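Local atomic coordinates of ABC-type transport system, molybdenum-specific extracellular solute-binding protein (Clostridium difficile, PDB entry 4KD5), a protein that probably binds molybdate or tungstate outside the cell and delivers it to an ABC transporter for uptake. Residues D88-S93 with V167-T172; V121-Y126 with K148-V153; S100-L105 with V180-D185. All coordinates share one frame; numbering follows the deposited sequence.

Interaction 1: residues D88-S93 with V167-T172; sequences DLVLIS and VYFSDT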
ATOM      1  N   ASP A  88      23.263  23.364  -1.092  1.00 70.24           N
ATOM      2  CA  ASP A  88      24.080  24.342  -0.390  1.00 75.77           C
ATOM      3  C   ASP A  88      24.620  25.374  -1.364  1.00 82.25           C
ATOM      4  O   ASP A  88      24.974  25.040  -2.493  1.00 69.16           O
ATOM      5  CB  ASP A  88      25.232  23.658   0.352  1.00 82.11           C
ATOM      6  CG  ASP A  88      24.930  23.438   1.820  1.00 89.42           C
ATOM      7  OD1 ASP A  88      24.194  24.261   2.398  1.00 94.42           O
ATOM      8  OD2 ASP A  88      25.424  22.446   2.394  1.00 91.93           O
ATOM      9  N   LEU A  89      24.663  26.631  -0.928  1.00 57.81           N
ATOM     10  CA  LEU A  89      25.255  27.694  -1.733  1.00 50.77           C
ATOM     11  C   LEU A  89      26.738  27.735  -1.395  1.00 50.46           C
ATOM     12  O   LEU A  89      27.113  27.950  -0.237  1.00 42.00           O
ATOM     13  CB  LEU A  89      24.615  29.041  -1.406  1.00 47.79           C
ATOM     14  CG  LEU A  89      24.406  30.086  -2.504  1.00 43.55           C
ATOM     15  CD1 LEU A  89      24.958  31.426  -2.079  1.00 47.30           C
ATOM     16  CD2 LEU A  89      25.030  29.671  -3.816  1.00 47.36           C
ATOM     17  N   VAL A  90      27.586  27.516  -2.395  1.00 50.43           N
ATOM     18  CA  VAL A  90      29.020  27.434  -2.143  1.00 50.74           C
ATOM     19  C   VAL A  90      29.833  28.478  -2.894  1.00 48.33           C
ATOM     20  O   VAL A  90      29.386  29.025  -3.906  1.00 44.68           O
ATOM     21  CB  VAL A  90      29.575  26.023  -2.439  1.00 53.36           C
ATOM     22  CG1 VAL A  90      28.918  24.994  -1.544  1.00 58.44           C
ATOM     23  CG2 VAL A  90      29.364  25.662  -3.904  1.00 50.70           C
ATOM     24  N   LEU A  91      31.027  28.749  -2.377  1.00 53.27           N
ATOM     25  CA  LEU A  91      31.978  29.650  -3.019  1.00 49.40           C
ATOM     26  C   LEU A  91      33.029  28.829  -3.768  1.00 47.10           C
ATOM     27  O   LEU A  91      33.725  28.001  -3.174  1.00 48.13           O
ATOM     28  CB  LEU A  91      32.659  30.531  -1.972  1.00 49.56           C
ATOM     29  CG  LEU A  91      33.727  31.518  -2.450  1.00 53.34           C
ATOM     30  CD1 LEU A  91      33.132  32.573  -3.364  1.00 50.40           C
ATOM     31  CD2 LEU A  91      34.430  32.175  -1.270  1.00 52.95           C
ATOM     32  N   ILE A  92      33.143  29.054  -5.073  1.00 43.59           N
ATOM     33  CA  ILE A  92      34.102  28.305  -5.884  1.00 49.10           C
ATOM     34  C   ILE A  92      35.223  29.178  -6.454  1.00 53.13           C
ATOM     35  O   ILE A  92      35.095  30.400  -6.551  1.00 55.65           O
ATOM     36  CB  ILE A  92      33.417  27.568  -7.043  1.00 52.43           C
ATOM     37  CG1 ILE A  92      32.709  28.560  -7.964  1.00 46.57           C
ATOM     38  CG2 ILE A  92      32.446  26.512  -6.523  1.00 51.86           C
ATOM     39  CD1 ILE A  92      32.242  27.951  -9.260  1.00 45.47           C
ATOM     40  N   SER A  93      36.314  28.527  -6.845  1.00 52.06           N
ATOM     41  CA  SER A  93      37.419  29.171  -7.544  1.00 54.78           C
ATOM     42  C   SER A  93      38.021  28.141  -8.492  1.00 60.95           C
ATOM     43  O   SER A  93      37.543  27.012  -8.561  1.00 59.68           O
ATOM     44  CB  SER A  93      38.467  29.677  -6.559  1.00 60.98           C
ATOM     45  OG  SER A  93      39.018  28.615  -5.813  1.00 69.45           O
ATOM     46  N   VAL A 167      27.625  29.333  -6.349  1.00 48.93           N
ATOM     47  CA  VAL A 167      27.024  28.240  -7.096  1.00 44.85           C
ATOM     48  C   VAL A 167      26.480  27.186  -6.125  1.00 42.12           C
ATOM     49  O   VAL A 167      26.860  27.178  -4.959  1.00 49.49           O
ATOM     50  CB  VAL A 167      28.074  27.657  -8.071  1.00 59.21           C
ATOM     51  CG1 VAL A 167      28.608  26.332  -7.571  1.00 66.37           C
ATOM     52  CG2 VAL A 167      27.506  27.518  -9.463  1.00 66.64           C
ATOM     53  N   TYR A 168      25.570  26.327  -6.583  1.00 42.12           N
ATOM     54  CA  TYR A 168      25.106  25.216  -5.747  1.00 45.38           C
ATOM     55  C   TYR A 168      26.186  24.139  -5.671  1.00 45.38           C
ATOM     56  O   TYR A 168      26.957  23.973  -6.613  1.00 53.24           O
ATOM     57  CB  TYR A 168      23.814  24.607  -6.297  1.00 47.88           C
ATOM     58  CG  TYR A 168      22.588  25.474  -6.143  1.00 51.71           C
ATOM     59  CD1 TYR A 168      22.568  26.535  -5.252  1.00 51.45           C
ATOM     60  CD2 TYR A 168      21.447  25.223  -6.887  1.00 52.03           C
ATOM     61  CE1 TYR A 168      21.445  27.324  -5.111  1.00 46.95           C
ATOM     62  CE2 TYR A 168      20.323  26.005  -6.751  1.00 55.73           C
ATOM     63  CZ  TYR A 168      20.330  27.054  -5.862  1.00 51.77           C
ATOM     64  OH  TYR A 168      19.213  27.836  -5.723  1.00 56.53           O
ATOM     65  N   PHE A 169      26.243  23.397  -4.570  1.00 44.66           N
ATOM     66  CA  PHE A 169      27.240  22.340  -4.456  1.00 47.15           C
ATOM     67  C   PHE A 169      27.030  21.271  -5.523  1.00 48.48           C
ATOM     68  O   PHE A 169      27.988  20.702  -6.038  1.00 52.24           O
ATOM     69  CB  PHE A 169      27.213  21.710  -3.069  1.00 45.70           C
ATOM     70  CG  PHE A 169      28.386  20.819  -2.796  1.00 46.17           C
ATOM     71  CD1 PHE A 169      29.675  21.334  -2.796  1.00 43.15           C
ATOM     72  CD2 PHE A 169      28.206  19.472  -2.532  1.00 42.82           C
ATOM     73  CE1 PHE A 169      30.761  20.519  -2.544  1.00 53.22           C
ATOM     74  CE2 PHE A 169      29.292  18.649  -2.277  1.00 46.25           C
ATOM     75  CZ  PHE A 169      30.571  19.174  -2.284  1.00 46.92           C
ATOM     76  N   SER A 170      25.769  21.011  -5.856  1.00 45.38           N
ATOM     77  CA  SER A 170      25.432  19.994  -6.849  1.00 44.24           C
ATOM     78  C   SER A 170      25.914  20.361  -8.251  1.00 52.83           C
ATOM     79  O   SER A 170      26.043  19.490  -9.116  1.00 60.53           O
ATOM     80  CB  SER A 170      23.930  19.715  -6.860  1.00 42.88           C
ATOM     81  OG  SER A 170      23.181  20.880  -7.115  1.00 41.44           O
ATOM     82  N   ASP A 171      26.177  21.647  -8.472  1.00 49.04           N
ATOM     83  CA  ASP A 171      26.710  22.109  -9.750  1.00 48.69           C
ATOM     84  C   ASP A 171      28.222  21.913  -9.827  1.00 52.89           C
ATOM     85  O   ASP A 171      28.831  22.145 -10.869  1.00 56.39           O
ATOM     86  CB  ASP A 171      26.377  23.587  -9.965  1.00 53.79           C
ATOM     87  CG  ASP A 171      24.885  23.852 -10.048  1.00 58.62           C
ATOM     88  OD1 ASP A 171      24.158  23.044 -10.664  1.00 54.87           O
ATOM     89  OD2 ASP A 171      24.443  24.887  -9.503  1.00 57.79           O
ATOM     90  N   THR A 172      28.820  21.486  -8.718  1.00 48.70           N
ATOM     91  CA  THR A 172      30.275  21.327  -8.636  1.00 53.59           C
ATOM     92  C   THR A 172      30.750  19.891  -8.814  1.00 56.88           C
ATOM     93  O   THR A 172      31.919  19.663  -9.131  1.00 61.50           O
ATOM     94  CB  THR A 172      30.844  21.855  -7.303  1.00 54.43           C
ATOM     95  OG1 THR A 172      30.525  20.939  -6.247  1.00 49.75           O
ATOM     96  CG2 THR A 172      30.265  23.221  -6.986  1.00 42.75           C
TER
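The ring of Phe169 meets Val90 at a slant, with Phe169 CD1 3.9 Å from Val90 CG1. The ring of Tyr168 approaches Leu89 in a similarly oblique way, Tyr168 CD1 lying 4.2 Å from Leu89 CD2. Leu89 and Tyr168 share one face of the sheet; Val90 and Val167 lie on the other. On that second face Val167 CG1 touches two methyls: Val90 CG2 at 3.8 Å and Ile92 CG2 at 4.0 Å. The strands are antiparallel. Val90 and Val167 form the hydrogen-bonded pair, and the bond from Val90 N to Val167 O (2.7 Å) is nearly straight at 172°. A further bond, Phe169 N to Asp88 O at 2.9 Å, carries the pairing into the 3-10 turn after the strand. That turn is pinned at Phe169 O, which accepts from both Thr172 N and Thr172 OG1. Tyr168 is a predicted molybdate site residue. It packs on Pro122, Ala123 and Tyr126 of helix 122-133, while Val167 and Ile92 pack on Val150 and Leu154 of helix 150-159. The sheet is thus sandwiched between helices, and strand 178-183 borders strand 82-94 along its other edge.

Interaction 2: residues V121-Y126 with K148-V153; sequences VPAGKY and KDVKEV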
ATOM      1  N   VAL A 121      18.106  33.905 -11.953  1.00 56.50           N
ATOM      2  CA  VAL A 121      18.822  32.695 -11.555  1.00 52.46           C
ATOM      3  C   VAL A 121      18.691  32.446 -10.058  1.00 51.84           C
ATOM      4  O   VAL A 121      19.113  33.275  -9.255  1.00 56.66           O
ATOM      5  CB  VAL A 121      20.313  32.799 -11.897  1.00 52.84           C
ATOM      6  CG1 VAL A 121      20.992  31.448 -11.740  1.00 54.50           C
ATOM      7  CG2 VAL A 121      20.498  33.329 -13.306  1.00 48.66           C
ATOM      8  N   PRO A 122      18.111  31.294  -9.677  1.00 58.65           N
ATOM      9  CA  PRO A 122      17.900  30.967  -8.260  1.00 57.81           C
ATOM     10  C   PRO A 122      19.186  30.986  -7.434  1.00 58.54           C
ATOM     11  O   PRO A 122      19.168  31.473  -6.305  1.00 58.70           O
ATOM     12  CB  PRO A 122      17.293  29.552  -8.298  1.00 59.37           C
ATOM     13  CG  PRO A 122      17.495  29.059  -9.695  1.00 61.78           C
ATOM     14  CD  PRO A 122      17.540  30.270 -10.568  1.00 61.83           C
ATOM     15  N   ALA A 123      20.283  30.482  -7.989  1.00 53.05           N
ATOM     16  CA  ALA A 123      21.572  30.549  -7.302  1.00 50.49           C
ATOM     17  C   ALA A 123      22.030  31.999  -7.107  1.00 46.06           C
ATOM     18  O   ALA A 123      22.773  32.308  -6.168  1.00 44.51           O
ATOM     19  CB  ALA A 123      22.614  29.756  -8.055  1.00 33.79           C
ATOM     20  N   GLY A 124      21.598  32.883  -8.005  1.00 46.87           N
ATOM     21  CA  GLY A 124      21.883  34.304  -7.880  1.00 40.41           C
ATOM     22  C   GLY A 124      21.010  34.943  -6.817  1.00 42.72           C
ATOM     23  O   GLY A 124      21.452  35.827  -6.084  1.00 47.99           O
ATOM     24  N   LYS A 125      19.765  34.484  -6.735  1.00 43.49           N
ATOM     25  CA  LYS A 125      18.828  34.968  -5.729  1.00 46.52           C
ATOM     26  C   LYS A 125      19.315  34.647  -4.316  1.00 50.41           C
ATOM     27  O   LYS A 125      19.132  35.440  -3.396  1.00 57.42           O
ATOM     28  CB  LYS A 125      17.443  34.364  -5.971  1.00 45.17           C
ATOM     29  CG  LYS A 125      16.386  34.777  -4.963  1.00 48.72           C
ATOM     30  CD  LYS A 125      15.029  34.158  -5.295  1.00 66.71           C
ATOM     31  CE  LYS A 125      14.878  32.752  -4.721  1.00 76.27           C
ATOM     32  NZ  LYS A 125      14.394  32.745  -3.308  1.00 78.79           N
ATOM     33  N   TYR A 126      19.948  33.489  -4.150  1.00 46.90           N
ATOM     34  CA  TYR A 126      20.450  33.089  -2.839  1.00 51.85           C
ATOM     35  C   TYR A 126      21.811  33.708  -2.547  1.00 53.92           C
ATOM     36  O   TYR A 126      22.155  33.947  -1.392  1.00 53.94           O
ATOM     37  CB  TYR A 126      20.491  31.558  -2.705  1.00 46.91           C
ATOM     38  CG  TYR A 126      19.124  30.926  -2.591  1.00 43.24           C
ATOM     39  CD1 TYR A 126      18.389  31.029  -1.422  1.00 42.79           C
ATOM     40  CD2 TYR A 126      18.573  30.221  -3.648  1.00 49.54           C
ATOM     41  CE1 TYR A 126      17.138  30.455  -1.310  1.00 47.52           C
ATOM     42  CE2 TYR A 126      17.323  29.642  -3.551  1.00 51.16           C
ATOM     43  CZ  TYR A 126      16.612  29.762  -2.376  1.00 53.31           C
ATOM     44  OH  TYR A 126      15.369  29.190  -2.265  1.00 47.58           O
ATOM     45  N   LYS A 148      24.115  34.427 -16.778  1.00 58.96           N
ATOM     46  CA  LYS A 148      22.765  34.015 -17.165  1.00 60.35           C
ATOM     47  C   LYS A 148      22.343  32.722 -16.473  1.00 53.87           C
ATOM     48  O   LYS A 148      21.150  32.454 -16.324  1.00 59.18           O
ATOM     49  CB  LYS A 148      22.674  33.832 -18.682  1.00 66.64           C
ATOM     50  CG  LYS A 148      23.618  32.770 -19.239  1.00 68.58           C
ATOM     51  CD  LYS A 148      23.474  32.631 -20.751  1.00 73.98           C
ATOM     52  CE  LYS A 148      24.393  31.538 -21.298  1.00 73.96           C
ATOM     53  NZ  LYS A 148      24.207  31.317 -22.765  1.00 78.00           N
ATOM     54  N   ASP A 149      23.329  31.923 -16.068  1.00 40.76           N
ATOM     55  CA  ASP A 149      23.088  30.706 -15.292  1.00 55.92           C
ATOM     56  C   ASP A 149      24.362  30.182 -14.631  1.00 55.83           C
ATOM     57  O   ASP A 149      25.457  30.686 -14.894  1.00 55.59           O
ATOM     58  CB  ASP A 149      22.422  29.617 -16.148  1.00 57.82           C
ATOM     59  CG  ASP A 149      23.102  29.412 -17.494  1.00 57.07           C
ATOM     60  OD1 ASP A 149      24.343  29.493 -17.569  1.00 52.08           O
ATOM     61  OD2 ASP A 149      22.380  29.157 -18.479  1.00 61.53           O
ATOM     62  N   VAL A 150      24.215  29.171 -13.775  1.00 52.94           N
ATOM     63  CA  VAL A 150      25.353  28.627 -13.032  1.00 51.99           C
ATOM     64  C   VAL A 150      26.404  27.994 -13.933  1.00 49.32           C
ATOM     65  O   VAL A 150      27.570  27.877 -13.555  1.00 53.15           O
ATOM     66  CB  VAL A 150      24.911  27.590 -11.982  1.00 53.39           C
ATOM     67  CG1 VAL A 150      24.201  28.265 -10.839  1.00 34.73           C
ATOM     68  CG2 VAL A 150      24.005  26.550 -12.619  1.00 37.90           C
ATOM     69  N   LYS A 151      25.980  27.581 -15.121  1.00 50.64           N
ATOM     70  CA  LYS A 151      26.886  26.981 -16.089  1.00 57.05           C
ATOM     71  C   LYS A 151      27.841  28.039 -16.633  1.00 58.59           C
ATOM     72  O   LYS A 151      29.000  27.752 -16.941  1.00 60.26           O
ATOM     73  CB  LYS A 151      26.083  26.333 -17.220  1.00 65.03           C
ATOM     74  CG  LYS A 151      26.832  25.274 -18.015  1.00 71.06           C
ATOM     75  CD  LYS A 151      25.880  24.538 -18.950  1.00 80.84           C
ATOM     76  CE  LYS A 151      26.548  23.342 -19.610  1.00 88.66           C
ATOM     77  NZ  LYS A 151      25.576  22.538 -20.407  1.00 92.10           N
ATOM     78  N   GLU A 152      27.355  29.272 -16.738  1.00 55.05           N
ATOM     79  CA  GLU A 152      28.206  30.384 -17.149  1.00 59.02           C
ATOM     80  C   GLU A 152      29.109  30.838 -15.997  1.00 55.59           C
ATOM     81  O   GLU A 152      30.255  31.238 -16.220  1.00 48.12           O
ATOM     82  CB  GLU A 152      27.366  31.552 -17.687  1.00 58.72           C
ATOM     83  CG  GLU A 152      28.195  32.675 -18.293  1.00 59.29           C
ATOM     84  CD  GLU A 152      27.371  33.661 -19.109  1.00 69.28           C
ATOM     85  OE1 GLU A 152      26.395  34.227 -18.573  1.00 69.18           O
ATOM     86  OE2 GLU A 152      27.709  33.874 -20.293  1.00 75.93           O
ATOM     87  N   VAL A 153      28.595  30.764 -14.769  1.00 52.61           N
ATOM     88  CA  VAL A 153      29.383  31.105 -13.584  1.00 45.69           C
ATOM     89  C   VAL A 153      30.611  30.207 -13.493  1.00 50.04           C
ATOM     90  O   VAL A 153      31.731  30.688 -13.336  1.00 50.93           O
ATOM     91  CB  VAL A 153      28.552  30.988 -12.292  1.00 40.16           C
ATOM     92  CG1 VAL A 153      29.416  31.255 -11.077  1.00 34.39           C
ATOM     93  CG2 VAL A 153      27.394  31.963 -12.313  1.00 37.80           C
TER
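Val121 and Ala123 carry the contact from one helix start, and Val150 with the Lys148-Asp149 backbone carries it from the other. No hydrogen bond joins the two segments. The apolar part is small. Ala123 CB meets Val150 CG1 at 3.5 Å, a close touch between two methyls. Val150 CG1 is anti to its own carbonyl carbon (chi1 -71°), and this branch is the one that reaches Ala123. The second kind of contact is aliphatic against backbone. Val121 CG2 lies 3.2 Å from Lys148 O. Both methyls of Val121, CG1 and CG2, also lie 4.2 Å from Asp149 CA.

The polar bonds run within each segment and shape the helix starts. Asp149 is the N-cap of helix 150-159, and its OD1 accepts from Glu152 N at 3.1 Å. Glu152 returns a bond to the turn before the helix: its OE1 takes Lys148 N at 2.9 Å, nearly straight at 172°. Val121 holds the N-cap position of helix 122-133, where its O accepts from Lys125 N.

Ala123 and Val150 are both predicted molybdate site residues. Two helix N-termini facing one site is consistent with the way ModA proteins hold an oxyanion, by backbone N-H groups. Strand 164-168 lies against both helix starts. Val150 also packs on Asp171, and Tyr126 on Ser190 and Ile192. Farther along, Val153 and Glu152 pack on Ala147 of strand 144-147.

Interaction 3: residues S100-L105 with V180-D185; sequences SGMKDL and VVEKTD. With FMT (formic acid), chain E.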
ATOM      1  N   SER A 100      41.409  31.481  -0.255  1.00 90.77           N
ATOM      2  CA  SER A 100      41.263  30.772   1.021  1.00 95.00           C
ATOM      3  C   SER A 100      39.821  30.573   1.497  1.00 84.87           C
ATOM      4  O   SER A 100      39.449  29.478   1.922  1.00 82.89           O
ATOM      5  CB  SER A 100      42.072  31.478   2.111  1.00106.27           C
ATOM      6  OG  SER A 100      41.650  31.073   3.401  1.00112.04           O
ATOM      7  N   GLY A 101      39.017  31.631   1.444  1.00 78.32           N
ATOM      8  CA  GLY A 101      37.652  31.564   1.946  1.00 73.20           C
ATOM      9  C   GLY A 101      36.806  32.804   1.716  1.00 72.83           C
ATOM     10  O   GLY A 101      37.138  33.647   0.882  1.00 78.71           O
HETATM   11  N   MSE A 102      35.710  32.906   2.468  1.00 70.91           N
HETATM   12  CA  MSE A 102      34.781  34.029   2.356  1.00 66.28           C
HETATM   13  C   MSE A 102      35.413  35.350   2.780  1.00 73.20           C
HETATM   14  O   MSE A 102      35.040  36.407   2.275  1.00 76.22           O
HETATM   15  CB  MSE A 102      33.515  33.775   3.182  1.00 60.89           C
HETATM   16  CG  MSE A 102      32.603  32.686   2.639  1.00 59.17           C
HETATM   17 SE   MSE A 102      31.632  33.187   1.028  0.75 73.68          SE
HETATM   18  CE  MSE A 102      30.533  34.583   1.804  1.00 51.59           C
ATOM     19  N   LYS A 103      36.358  35.288   3.714  1.00 75.61           N
ATOM     20  CA  LYS A 103      37.070  36.481   4.162  1.00 80.43           C
ATOM     21  C   LYS A 103      37.834  37.128   3.009  1.00 85.18           C
ATOM     22  O   LYS A 103      38.013  38.345   2.975  1.00 86.50           O
ATOM     23  CB  LYS A 103      38.027  36.137   5.314  1.00 85.82           C
ATOM     24  CG  LYS A 103      37.733  36.884   6.614  1.00 90.91           C
ATOM     25  CD  LYS A 103      38.409  36.250   7.838  1.00 97.49           C
ATOM     26  CE  LYS A 103      39.918  36.478   7.873  1.00102.78           C
ATOM     27  NZ  LYS A 103      40.678  35.365   7.240  1.00102.35           N
ATOM     28  N   ASP A 104      38.260  36.303   2.056  1.00 85.58           N
ATOM     29  CA  ASP A 104      39.044  36.766   0.913  1.00 88.22           C
ATOM     30  C   ASP A 104      38.228  37.557  -0.115  1.00 79.47           C
ATOM     31  O   ASP A 104      38.786  38.100  -1.069  1.00 77.01           O
ATOM     32  CB  ASP A 104      39.737  35.581   0.238  1.00 96.12           C
ATOM     33  CG  ASP A 104      40.741  34.898   1.146  1.00108.38           C
ATOM     34  OD1 ASP A 104      41.693  34.286   0.618  1.00116.38           O
ATOM     35  OD2 ASP A 104      40.582  34.974   2.383  1.00109.96           O
ATOM     36  N   LEU A 105      36.913  37.617   0.075  1.00 70.48           N
ATOM     37  CA  LEU A 105      36.052  38.410  -0.803  1.00 59.72           C
ATOM     38  C   LEU A 105      36.345  39.902  -0.652  1.00 72.81           C
ATOM     39  O   LEU A 105      36.253  40.667  -1.610  1.00 76.37           O
ATOM     40  CB  LEU A 105      34.572  38.152  -0.506  1.00 51.94           C
ATOM     41  CG  LEU A 105      33.953  36.789  -0.794  1.00 47.49           C
ATOM     42  CD1 LEU A 105      32.464  36.808  -0.492  1.00 42.10           C
ATOM     43  CD2 LEU A 105      34.177  36.412  -2.237  1.00 49.85           C
ATOM     44  N   VAL A 180      35.799  23.781  -4.449  1.00 55.62           N
ATOM     45  CA  VAL A 180      34.873  24.417  -3.512  1.00 49.86           C
ATOM     46  C   VAL A 180      35.646  25.000  -2.336  1.00 61.45           C
ATOM     47  O   VAL A 180      36.130  24.263  -1.475  1.00 64.31           O
ATOM     48  CB  VAL A 180      33.809  23.425  -3.009  1.00 48.30           C
ATOM     49  CG1 VAL A 180      32.869  24.095  -2.019  1.00 45.86           C
ATOM     50  CG2 VAL A 180      33.020  22.869  -4.177  1.00 52.19           C
ATOM     51  N   VAL A 181      35.757  26.325  -2.313  1.00 65.56           N
ATOM     52  CA  VAL A 181      36.538  27.031  -1.303  1.00 64.94           C
ATOM     53  C   VAL A 181      35.903  26.954   0.084  1.00 57.05           C
ATOM     54  O   VAL A 181      36.566  26.645   1.074  1.00 54.12           O
ATOM     55  CB  VAL A 181      36.699  28.509  -1.683  1.00 72.98           C
ATOM     56  CG1 VAL A 181      37.490  29.239  -0.629  1.00 77.93           C
ATOM     57  CG2 VAL A 181      37.378  28.644  -3.034  1.00 75.70           C
ATOM     58  N   GLU A 182      34.610  27.247   0.143  1.00 59.15           N
ATOM     59  CA  GLU A 182      33.884  27.261   1.405  1.00 64.84           C
ATOM     60  C   GLU A 182      32.386  27.218   1.139  1.00 61.71           C
ATOM     61  O   GLU A 182      31.912  27.756   0.135  1.00 57.27           O
ATOM     62  CB  GLU A 182      34.240  28.520   2.206  1.00 71.49           C
ATOM     63  CG  GLU A 182      33.712  28.523   3.634  1.00 75.89           C
ATOM     64  CD  GLU A 182      34.066  29.794   4.390  1.00 82.57           C
ATOM     65  OE1 GLU A 182      33.380  30.098   5.388  1.00 88.01           O
ATOM     66  OE2 GLU A 182      35.030  30.484   3.995  1.00 77.43           O
ATOM     67  N   LYS A 183      31.639  26.574   2.030  1.00 59.23           N
ATOM     68  CA  LYS A 183      30.188  26.564   1.921  1.00 57.82           C
ATOM     69  C   LYS A 183      29.618  27.680   2.782  1.00 59.69           C
ATOM     70  O   LYS A 183      29.996  27.823   3.944  1.00 61.38           O
ATOM     71  CB  LYS A 183      29.621  25.212   2.359  1.00 58.08           C
ATOM     72  CG  LYS A 183      30.288  24.017   1.687  1.00 70.08           C
ATOM     73  CD  LYS A 183      29.426  22.761   1.756  1.00 73.33           C
ATOM     74  CE  LYS A 183      30.058  21.618   0.973  1.00 73.38           C
ATOM     75  NZ  LYS A 183      29.145  20.448   0.840  1.00 74.10           N
ATOM     76  N   THR A 184      28.717  28.475   2.210  1.00 54.80           N
ATOM     77  CA  THR A 184      28.088  29.562   2.955  1.00 56.46           C
ATOM     78  C   THR A 184      27.309  28.996   4.131  1.00 56.29           C
ATOM     79  O   THR A 184      26.737  27.909   4.034  1.00 54.94           O
ATOM     80  CB  THR A 184      27.157  30.429   2.071  1.00 59.67           C
ATOM     81  OG1 THR A 184      26.008  29.671   1.677  1.00 57.57           O
ATOM     82  CG2 THR A 184      27.894  30.920   0.836  1.00 63.53           C
ATOM     83  N   ASP A 185      27.278  29.734   5.224  1.00 62.44           N
ATOM     84  CA  ASP A 185      26.524  29.332   6.387  1.00 69.23           C
ATOM     85  C   ASP A 185      25.052  29.290   6.025  1.00 72.10           C
ATOM     86  O   ASP A 185      24.542  30.177   5.367  1.00 68.68           O
ATOM     87  CB  ASP A 185      26.757  30.336   7.509  1.00 71.41           C
ATOM     88  CG  ASP A 185      26.492  29.760   8.871  1.00 83.24           C
ATOM     89  OD1 ASP A 185      25.662  28.841   8.983  1.00 91.26           O
ATOM     90  OD2 ASP A 185      27.111  30.228   9.841  1.00 88.87           O
TER
HETATM   91  C   FMT E 300      35.222  32.767   6.819  1.00 91.78           C
HETATM   92  O1  FMT E 300      34.053  32.599   6.475  1.00 88.21           O
HETATM   93  O2  FMT E 300      36.175  32.768   6.041  1.00 91.60           O
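The Gly101 backbone runs alongside Val181, CA to CA 5.7 Å, and residues 100-102 point within 18° of the direction of residues 181-184. Strand 178-183 has a classic beta bulge here: Val181 and Glu182 both face Leu91 of strand 82-94. Both side chains of the bulge start out toward the 100-105 loop. Val181 puts CG1 3.2 Å from Ser100 O and also touches Gly101 CA.

Glu182 supplies the hydrogen bond of the contact. With CG anti to the backbone N (chi1 -171°) and the chain extended beyond it, the carboxylate is carried out to the 100-105 loop. Glu182 OE2 accepts from Met102 N at 2.9 Å. The N-H comes from above the carboxylate plane, 36° out of it. Residue 102 is selenomethionine, and its side chain crosses that of Glu182 at about a right angle, with Met102 CG 3.5 Å from Glu182 OE2. The SE atom then packs loosely toward Thr184 CG2, while Thr184 OG1 bonds to Leu89 O on the neighbouring strand. Inside the loop, Asp104 OD1 takes Ser100 N at 3.0 Å, which ties the turn together.

A formic acid molecule, probably from the crystallisation liquor, sits beside the carboxylate. Its O1 is 2.8 Å from Glu182 OE1, and its O2 receives a weak hydrogen bond from Lys103 N at 3.4 Å.

All three contacts lie in one alpha/beta lobe of the binding protein. Along the chain the segments come as 88-93, 100-105, 121-126, 148-153, 167-172 and 180-185, so interactions 1 and 3 interleave and interaction 2 falls between their halves. Interaction 1 is central: its centre is about 10 Å from that of interaction 2 and about 11 Å from that of interaction 3. It shares the sheet with interaction 3, since strand 82-94 pairs with both 164-168 and 178-183. Interactions 2 and 3 do not touch; their nearest atoms are about 7 Å apart. Three of the five predicted molybdate residues, Ala123, Val150 and Tyr168, gather where interactions 1 and 2 meet; interaction 3 lies farther out.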